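Local coordinates for putative uncharacterized protein (Pseudomonas phage 201phi2-1, PDB 3R4V), which belongs to the phage-encoded tubulin-like proteins and holds guanosine-5'-diphosphate in its nucleotide pocket, at residues M278-I281 with T282-L286. Sequence-based numbering, arbitrary orientation. Where two conformers were deposited one is given.
Sequences MKTI and TDSKL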
loop_
_atom_site.group_PDB
_atom_site.type_symbol
_atom_site.label_atom_id
_atom_site.label_comp_id
_atom_site.label_asym_id
_atom_site.label_seq_id
_atom_site.Cartn_x
_atom_site.Cartn_y
_atom_site.Cartn_z
ATOM N N MET A 278 11.802 5.091 6.423
ATOM C CA MET A 278 12.425 3.972 7.127
ATOM C C MET A 278 13.028 4.419 8.450
ATOM O O MET A 278 12.914 3.727 9.465
ATOM C CB MET A 278 13.487 3.296 6.266
ATOM C CG MET A 278 12.887 2.580 5.028
ATOM S SD MET A 278 11.629 1.340 5.413
ATOM C CE MET A 278 12.641 -0.038 5.916
ATOM N N LYS A 279 13.669 5.577 8.430
ATOM C CA LYS A 279 14.343 6.107 9.611
ATOM C C LYS A 279 13.329 6.393 10.717
ATOM O O LYS A 279 13.569 6.094 11.887
ATOM C CB LYS A 279 15.138 7.368 9.250
ATOM C CG LYS A 279 15.837 8.041 10.425
ATOM C CD LYS A 279 16.931 7.165 11.019
ATOM C CE LYS A 279 17.683 7.922 12.122
ATOM N NZ LYS A 279 18.643 7.053 12.862
ATOM N N THR A 280 12.179 6.944 10.342
ATOM C CA THR A 280 11.165 7.291 11.328
ATOM C C THR A 280 10.662 6.028 12.014
ATOM O O THR A 280 10.524 5.989 13.239
ATOM C CB THR A 280 9.987 8.048 10.673
ATOM O OG1 THR A 280 10.436 9.348 10.266
ATOM C CG2 THR A 280 8.851 8.220 11.655
ATOM N N ILE A 281 10.394 4.999 11.217
ATOM C CA ILE A 281 9.941 3.705 11.735
ATOM C C ILE A 281 10.997 3.063 12.630
ATOM O O ILE A 281 10.693 2.606 13.732
ATOM C CB ILE A 281 9.585 2.732 10.590
ATOM C CG1 ILE A 281 8.410 3.274 9.779
ATOM C CG2 ILE A 281 9.252 1.341 11.141
ATOM C CD1 ILE A 281 8.173 2.512 8.489
ATOM N N THR A 282 12.241 3.032 12.159
ATOM C CA THR A 282 13.271 2.354 12.947
ATOM C C THR A 282 13.605 3.099 14.232
ATOM O O THR A 282 13.874 2.468 15.256
ATOM C CB THR A 282 14.569 2.030 12.147
ATOM O OG1 THR A 282 15.105 3.220 11.560
ATOM C CG2 THR A 282 14.286 1.005 11.063
ATOM N N ASP A 283 13.576 4.427 14.193
ATOM C CA ASP A 283 13.834 5.208 15.397
ATOM C C ASP A 283 12.711 4.980 16.399
ATOM O O ASP A 283 12.953 4.845 17.602
ATOM C CB ASP A 283 13.912 6.695 15.083
ATOM C CG ASP A 283 15.247 7.109 14.479
ATOM O OD1 ASP A 283 16.207 6.304 14.462
ATOM O OD2 ASP A 283 15.331 8.270 14.038
ATOM N N SER A 284 11.472 4.944 15.914
ATOM C CA SER A 284 10.350 4.708 16.824
ATOM C C SER A 284 10.488 3.341 17.478
ATOM O O SER A 284 10.289 3.197 18.685
ATOM C CB SER A 284 8.999 4.825 16.111
ATOM O OG SER A 284 8.789 6.146 15.648
ATOM N N LYS A 285 10.854 2.339 16.683
ATOM C CA LYS A 285 11.005 0.992 17.213
ATOM C C LYS A 285 12.158 0.934 18.216
ATOM O O LYS A 285 12.052 0.296 19.263
ATOM C CB LYS A 285 11.219 -0.013 16.079
ATOM C CG LYS A 285 11.211 -1.458 16.549
ATOM C CD LYS A 285 11.526 -2.408 15.417
ATOM C CE LYS A 285 11.541 -3.839 15.909
ATOM N NZ LYS A 285 12.636 -4.603 15.258
ATOM N N LEU A 286 13.259 1.613 17.912
ATOM C CA LEU A 286 14.386 1.675 18.859
ATOM C C LEU A 286 13.972 2.278 20.215
ATOM O O LEU A 286 14.348 1.781 21.286
ATOM C CB LEU A 286 15.531 2.492 18.269
ATOM C CG LEU A 286 16.781 2.590 19.140
ATOM C CD1 LEU A 286 17.431 1.219 19.265
ATOM C CD2 LEU A 286 17.762 3.605 18.559
#
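An i-to-i+4 salt bridge on the outer face of the long C-terminal helix 274-294 joins Lys279 to Asp283, one turn further on. NZ of Lys279 lies 3.0 Å from OD1 of Asp283 and comes in on the syn side of that oxygen. The lysine chain starts with CG anti to its backbone N (chi1 178°) and then bends at chi2 (65°), which swings the ammonium along the helix; CE passes beside the carboxylate, 3.1 Å from OD2 of Asp283. Long, flexible lysine and short aspartate suit this spacing, since one can reach the other over a single helical turn.

In this tubulin-like fold the helix follows strand 264-270, and over these two turns one face is polar while the other packs on helix 124-144. There the branched, buried Ile281 packs with Thr282 against Ile131, and Met278 against Met134; Lys285 touches Leu127 with its side chain.

Beneath the salt bridge runs the ordinary alpha-helical backbone pattern: Asp283 N donates to Lys279 O at 2.8 Å, and Thr282 N to Met278 O at 2.9 Å, while Ser284 and Lys285 donate likewise to Thr280 and Ile281. Small hydroxyl residues suit such a helix surface because their short side chains stay close to the carbonyls of the turn before. Thr280 OG1 is hydrogen-bonded to Glu276 O in the preceding turn, and Ser284 OG lies 3.0 Å from Thr280 O.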